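Local structure of YqgE/AlgH family protein (Corynebacterium diphtheriae NCTC 13129, 2GS5) at residues M27-E30 with D31-R34; I40-E44 with Y45-G49. The protein is of unknown function but belongs to the YqgE/AlgH (UPF0301) family of conserved bacterial proteins. All blocks are in the same frame, centred on the assembly; numbering follows the deposited sequence.

Interaction 1: residues M27-E30 with D31-R34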
HETATM    1  N   MSE A  27      15.463  -4.548   8.106  1.00 18.54           N
HETATM    2  CA  MSE A  27      14.770  -5.714   7.569  1.00 19.45           C
HETATM    3  C   MSE A  27      15.415  -6.178   6.263  1.00 19.13           C
HETATM    4  O   MSE A  27      15.509  -5.410   5.300  1.00 18.73           O
HETATM    5  CB  MSE A  27      13.295  -5.392   7.336  1.00 19.48           C
HETATM    6  CG  MSE A  27      12.450  -6.602   6.995  1.00 19.91           C
HETATM    7 SE   MSE A  27      10.547  -6.212   7.074  1.00 25.72          SE
HETATM    8  CE  MSE A  27      10.372  -6.040   9.001  1.00 21.08           C
ATOM      9  N   GLU A  28      15.828  -7.441   6.229  1.00 19.46           N
ATOM     10  CA  GLU A  28      16.655  -7.964   5.136  1.00 20.13           C
ATOM     11  C   GLU A  28      15.969  -8.981   4.238  1.00 19.58           C
ATOM     12  O   GLU A  28      16.469  -9.262   3.150  1.00 19.71           O
ATOM     13  CB  GLU A  28      17.920  -8.630   5.689  1.00 20.51           C
ATOM     14  CG  GLU A  28      18.782  -7.775   6.590  1.00 22.91           C
ATOM     15  CD  GLU A  28      20.081  -8.476   6.968  1.00 22.98           C
ATOM     16  OE1 GLU A  28      20.107  -9.727   7.001  1.00 28.22           O
ATOM     17  OE2 GLU A  28      21.084  -7.779   7.243  1.00 28.62           O
ATOM     18  N   SER A  29      14.854  -9.559   4.684  1.00 18.94           N
ATOM     19  CA  SER A  29      14.220 -10.638   3.928  1.00 19.02           C
ATOM     20  C   SER A  29      13.852 -10.133   2.551  1.00 18.64           C
ATOM     21  O   SER A  29      13.372  -9.014   2.408  1.00 18.87           O
ATOM     22  CB  SER A  29      12.964 -11.156   4.620  1.00 18.85           C
ATOM     23  OG  SER A  29      11.966 -10.153   4.672  1.00 19.57           O
ATOM     24  N   GLU A  30      14.071 -10.962   1.543  1.00 18.57           N
ATOM     25  CA  GLU A  30      13.819 -10.537   0.181  1.00 18.47           C
ATOM     26  C   GLU A  30      12.364 -10.106  -0.030  1.00 17.53           C
ATOM     27  O   GLU A  30      12.106  -9.141  -0.744  1.00 18.16           O
ATOM     28  CB  GLU A  30      14.247 -11.609  -0.824  1.00 19.23           C
ATOM     29  CG  GLU A  30      13.594 -12.965  -0.676  1.00 21.29           C
ATOM     30  CD  GLU A  30      14.162 -13.982  -1.658  1.00 21.49           C
ATOM     31  OE1 GLU A  30      15.398 -14.149  -1.700  1.00 26.54           O
ATOM     32  OE2 GLU A  30      13.381 -14.615  -2.396  1.00 27.18           O
ATOM     33  N   ASP A  31      11.419 -10.790   0.611  1.00 16.01           N
ATOM     34  CA  ASP A  31      10.008 -10.460   0.431  1.00 15.34           C
ATOM     35  C   ASP A  31       9.580  -9.143   1.077  1.00 14.81           C
ATOM     36  O   ASP A  31       8.592  -8.554   0.649  1.00 14.57           O
ATOM     37  CB  ASP A  31       9.103 -11.576   0.975  1.00 15.37           C
ATOM     38  CG  ASP A  31       9.121 -12.834   0.122  1.00 17.04           C
ATOM     39  OD1 ASP A  31       9.605 -12.798  -1.030  1.00 19.16           O
ATOM     40  OD2 ASP A  31       8.648 -13.882   0.613  1.00 16.44           O
ATOM     41  N   PHE A  32      10.276  -8.692   2.118  1.00 13.61           N
ATOM     42  CA  PHE A  32       9.805  -7.529   2.881  1.00 13.41           C
ATOM     43  C   PHE A  32      10.797  -6.378   3.029  1.00 12.94           C
ATOM     44  O   PHE A  32      10.433  -5.311   3.516  1.00 12.66           O
ATOM     45  CB  PHE A  32       9.318  -7.963   4.266  1.00 12.99           C
ATOM     46  CG  PHE A  32       8.130  -8.868   4.219  1.00 11.80           C
ATOM     47  CD1 PHE A  32       6.869  -8.334   4.050  1.00 12.55           C
ATOM     48  CD2 PHE A  32       8.266 -10.245   4.332  1.00 12.89           C
ATOM     49  CE1 PHE A  32       5.759  -9.157   3.989  1.00 13.36           C
ATOM     50  CE2 PHE A  32       7.162 -11.057   4.285  1.00 13.24           C
ATOM     51  CZ  PHE A  32       5.913 -10.516   4.109  1.00 13.37           C
ATOM     52  N   ALA A  33      12.040  -6.579   2.604  1.00 13.23           N
ATOM     53  CA  ALA A  33      13.029  -5.525   2.753  1.00 12.69           C
ATOM     54  C   ALA A  33      12.553  -4.258   2.044  1.00 12.45           C
ATOM     55  O   ALA A  33      12.104  -4.303   0.887  1.00 12.81           O
ATOM     56  CB  ALA A  33      14.386  -5.964   2.213  1.00 13.81           C
ATOM     57  N   ARG A  34      12.645  -3.140   2.762  1.00 12.25           N
ATOM     58  CA  ARG A  34      12.290  -1.825   2.234  1.00 12.51           C
ATOM     59  C   ARG A  34      10.890  -1.789   1.628  1.00 11.93           C
ATOM     60  O   ARG A  34      10.634  -1.075   0.667  1.00 12.43           O
ATOM     61  CB  ARG A  34      13.349  -1.357   1.230  1.00 13.15           C
ATOM     62  CG  ARG A  34      14.774  -1.319   1.823  1.00 14.05           C
ATOM     63  CD  ARG A  34      14.904  -0.416   3.062  1.00 15.36           C
ATOM     64  NE  ARG A  34      16.127  -0.680   3.825  1.00 14.97           N
ATOM     65  CZ  ARG A  34      17.242   0.039   3.757  1.00 17.79           C
ATOM     66  NH1 ARG A  34      18.281  -0.296   4.512  1.00 17.09           N
ATOM     67  NH2 ARG A  34      17.332   1.091   2.953  1.00 17.96           N
TER
HETATM   68  O   HOH W   1      14.348  -2.806   5.004  1.00 15.34           O
HETATM   69  O   HOH W   2      11.195 -15.109  -1.468  1.00 30.63           O
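Met27 to Arg34 reverse the chain in one tight bend, in which the Ser29 carbonyl reaches forward to Phe32 and Ala33 and the CA atoms of Glu28 and Ala33 come within 5.0 Å. Ser29 O takes two backbone bonds. Ala33 N lies 2.8 Å from Ser29 O, nearly in line with the carbonyl bond. Phe32 N comes to Ser29 O from above the carbonyl plane, at 3.1 Å. Ser29 OG adds a weak third link to Phe32 N. The chi1 of Ser29 (65°) tucks OG between its own N and carbonyl carbon, facing the turn. Ser29 OG also sits at the edge of the Phe32 ring, in its plane, 3.7 Å from Phe32 CD2.

Residue 27 is a selenomethionine. Its SE packs 3.5 Å from Phe32 CB, so it meets the root of the side chain. Ala33 CB lies 3.3 Å from Met27 O. A water closes the open end of the bend: it accepts from Arg34 N and lies 2.9 Å from Met27 O, to which it can donate, with a weak link to Arg34 NE. Arg34 NH1 bonds Pro25 O, and its guanidinium makes a cation-pi contact with Trp174.

Glu30 and Asp31 run side by side, with Glu30 OE2 4.4 Å from Asp31 OD1 and the carboxylate planes 69° apart. A second water donates to Asp31 OD1. Trp155 touches both Met27 and Phe32. A type I turn at Ser29-Phe32 is extended by the Ala33 N bond; with the weak bond to Ser29 OG it fits an ST motif, in the loop joining antiparallel strands 19-23 and 36-42.

Interaction 2: residues I40-E44 with Y45-G49; sequences IEHSE and YATFG
Phe48 O is gripped by two successive amides, Ile40 N at 2.9 Å and, weakly, Glu41 N at 3.4 Å. Two residues thus face one across the strands, which is a classic beta bulge. In return Phe48 N donates to Glu41 O at 2.8 Å, almost straight (171°).

Beyond this hydrogen-bonded pair, His42 and Thr47 form a non-hydrogen-bonded one. Their side chains supply the link: His42 ND1 lies 2.8 Å from Thr47 OG1, close to the plane of the imidazole and at its edge. Either atom could be the donor. A water joins the same OG1 to Ser43 O. On the other face of the hairpin Glu41 runs alongside Phe48, its CG 3.7 Å from Phe48 CD2.

The turn is closed by Ser43 N, which donates to Ala46 O at 3.0 Å. Ser43 OG accepts from Tyr45 N at 3.1 Å in an ST turn; with chi1 at 79° OG lies between its own N and carbonyl carbon, where it meets Tyr45 N.

Strands 36-42 and 47-51 make this hairpin. Strand 19-23 flanks the first. Strand 129-141 flanks the second, with backbone bonds between Thr47 and Trp141 and between Gly49 and Ala139.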
ATOM      1  N   ILE A  40      -5.057  -3.049   3.795  1.00 12.09           N
ATOM      2  CA  ILE A  40      -6.317  -3.038   3.032  1.00 12.23           C
ATOM      3  C   ILE A  40      -7.479  -3.695   3.780  1.00 12.97           C
ATOM      4  O   ILE A  40      -8.639  -3.577   3.365  1.00 14.13           O
ATOM      5  CB  ILE A  40      -6.129  -3.717   1.646  1.00 11.71           C
ATOM      6  CG1 ILE A  40      -5.750  -5.200   1.782  1.00 11.77           C
ATOM      7  CG2 ILE A  40      -5.078  -2.960   0.832  1.00 11.82           C
ATOM      8  CD1 ILE A  40      -5.556  -5.897   0.443  1.00 13.26           C
ATOM      9  N   GLU A  41      -7.171  -4.400   4.857  1.00 12.54           N
ATOM     10  CA  GLU A  41      -8.190  -5.026   5.700  1.00 12.76           C
ATOM     11  C   GLU A  41      -7.574  -5.292   7.063  1.00 13.39           C
ATOM     12  O   GLU A  41      -6.478  -5.828   7.161  1.00 13.08           O
ATOM     13  CB  GLU A  41      -8.673  -6.331   5.074  1.00 13.63           C
ATOM     14  CG  GLU A  41      -9.608  -7.160   5.943  1.00 14.23           C
ATOM     15  CD  GLU A  41     -11.063  -6.722   5.888  1.00 15.20           C
ATOM     16  OE1 GLU A  41     -11.409  -5.796   5.119  1.00 19.53           O
ATOM     17  OE2 GLU A  41     -11.854  -7.319   6.628  1.00 18.33           O
ATOM     18  N   HIS A  42      -8.293  -4.942   8.119  1.00 13.93           N
ATOM     19  CA  HIS A  42      -7.790  -5.121   9.462  1.00 14.38           C
ATOM     20  C   HIS A  42      -8.964  -5.513  10.325  1.00 14.95           C
ATOM     21  O   HIS A  42      -9.854  -4.698  10.601  1.00 15.76           O
ATOM     22  CB  HIS A  42      -7.125  -3.834   9.946  1.00 14.94           C
ATOM     23  CG  HIS A  42      -6.558  -3.922  11.323  1.00 15.66           C
ATOM     24  ND1 HIS A  42      -5.596  -4.845  11.682  1.00 15.21           N
ATOM     25  CD2 HIS A  42      -6.821  -3.200  12.439  1.00 17.80           C
ATOM     26  CE1 HIS A  42      -5.284  -4.677  12.954  1.00 17.93           C
ATOM     27  NE2 HIS A  42      -6.020  -3.692  13.438  1.00 17.66           N
ATOM     28  N   SER A  43      -8.990  -6.780  10.698  1.00 14.67           N
ATOM     29  CA  SER A  43     -10.143  -7.338  11.381  1.00 15.38           C
ATOM     30  C   SER A  43      -9.703  -8.336  12.447  1.00 16.06           C
ATOM     31  O   SER A  43      -8.515  -8.618  12.606  1.00 15.93           O
ATOM     32  CB  SER A  43     -11.033  -8.020  10.350  1.00 15.82           C
ATOM     33  OG  SER A  43     -10.497  -9.281  10.028  1.00 17.15           O
ATOM     34  N   GLU A  44     -10.674  -8.873  13.179  1.00 17.02           N
ATOM     35  CA  GLU A  44     -10.404  -9.868  14.203  1.00 17.50           C
ATOM     36  C   GLU A  44      -9.849 -11.144  13.572  1.00 17.54           C
ATOM     37  O   GLU A  44      -9.143 -11.899  14.226  1.00 18.32           O
ATOM     38  CB  GLU A  44     -11.682 -10.174  15.001  1.00 17.72           C
ATOM     39  CG  GLU A  44     -11.457 -10.921  16.307  1.00 19.37           C
ATOM     40  CD  GLU A  44     -11.628 -12.424  16.189  1.00 23.04           C
ATOM     41  OE1 GLU A  44     -12.552 -12.869  15.472  1.00 27.09           O
ATOM     42  OE2 GLU A  44     -10.852 -13.167  16.831  1.00 25.55           O
ATOM     43  N   TYR A  45     -10.165 -11.347  12.294  1.00 17.99           N
ATOM     44  CA  TYR A  45      -9.709 -12.503  11.537  1.00 17.53           C
ATOM     45  C   TYR A  45      -8.209 -12.407  11.216  1.00 16.93           C
ATOM     46  O   TYR A  45      -7.444 -13.325  11.497  1.00 16.78           O
ATOM     47  CB  TYR A  45     -10.534 -12.623  10.249  1.00 19.22           C
ATOM     48  CG  TYR A  45     -10.183 -13.816   9.404  1.00 19.69           C
ATOM     49  CD1 TYR A  45     -10.658 -15.087   9.730  1.00 22.03           C
ATOM     50  CD2 TYR A  45      -9.357 -13.684   8.290  1.00 21.88           C
ATOM     51  CE1 TYR A  45     -10.319 -16.193   8.960  1.00 22.17           C
ATOM     52  CE2 TYR A  45      -9.014 -14.784   7.517  1.00 22.13           C
ATOM     53  CZ  TYR A  45      -9.499 -16.031   7.856  1.00 22.69           C
ATOM     54  OH  TYR A  45      -9.165 -17.121   7.087  1.00 23.60           O
ATOM     55  N   ALA A  46      -7.799 -11.292  10.622  1.00 15.31           N
ATOM     56  CA  ALA A  46      -6.380 -11.064  10.290  1.00 14.67           C
ATOM     57  C   ALA A  46      -6.175  -9.648   9.788  1.00 13.60           C
ATOM     58  O   ALA A  46      -7.132  -8.897   9.661  1.00 13.63           O
ATOM     59  CB  ALA A  46      -5.918 -12.047   9.235  1.00 14.90           C
ATOM     60  N   THR A  47      -4.921  -9.289   9.513  1.00 12.11           N
ATOM     61  CA  THR A  47      -4.606  -8.030   8.861  1.00 11.78           C
ATOM     62  C   THR A  47      -4.015  -8.375   7.507  1.00 11.08           C
ATOM     63  O   THR A  47      -3.177  -9.274   7.418  1.00 11.41           O
ATOM     64  CB  THR A  47      -3.588  -7.214   9.662  1.00 11.95           C
ATOM     65  OG1 THR A  47      -4.067  -7.069  10.999  1.00 13.93           O
ATOM     66  CG2 THR A  47      -3.366  -5.834   9.050  1.00 11.80           C
ATOM     67  N   PHE A  48      -4.472  -7.685   6.467  1.00 11.02           N
ATOM     68  CA  PHE A  48      -3.990  -7.912   5.105  1.00 10.60           C
ATOM     69  C   PHE A  48      -3.441  -6.634   4.535  1.00 10.06           C
ATOM     70  O   PHE A  48      -3.981  -5.554   4.791  1.00 10.71           O
ATOM     71  CB  PHE A  48      -5.134  -8.372   4.199  1.00 10.73           C
ATOM     72  CG  PHE A  48      -5.788  -9.645   4.658  1.00 11.60           C
ATOM     73  CD1 PHE A  48      -5.392 -10.864   4.141  1.00 13.56           C
ATOM     74  CD2 PHE A  48      -6.796  -9.616   5.614  1.00 12.79           C
ATOM     75  CE1 PHE A  48      -6.001 -12.038   4.567  1.00 14.51           C
ATOM     76  CE2 PHE A  48      -7.412 -10.781   6.047  1.00 13.90           C
ATOM     77  CZ  PHE A  48      -7.005 -11.995   5.514  1.00 12.79           C
ATOM     78  N   GLY A  49      -2.394  -6.741   3.727  1.00  9.82           N
ATOM     79  CA  GLY A  49      -1.827  -5.583   3.076  1.00 10.12           C
ATOM     80  C   GLY A  49      -1.188  -5.894   1.751  1.00 10.49           C
ATOM     81  O   GLY A  49      -0.985  -7.060   1.417  1.00 11.55           O
TER
HETATM   82  O   HOH W   3      -5.792  -8.718  12.806  1.00 16.35           O

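Overall arrangement
Strand 36-42 ties the two together: interaction 1 shapes the loop that leads into it, and interaction 2 the hairpin that leads out. They occur in series, with centres about 21 Å apart and nearest atoms about 8 Å apart, without touching. Interaction 1 is a surface contact with no buried residue. A serine carbonyl taking two amides, a water between Met27 and Arg34, and selenium packed on Phe32 characterise it. Interaction 2 is partly buried: Ile40, Ala46, Thr47 and Gly49 are covered, while Glu41, His42, Glu44 and Tyr45 are exposed. Its bonds are mainly those of paired strands, adjusted by a bulge. Both lie within the AlgH-like region, but only the second pairs strands of the sheet.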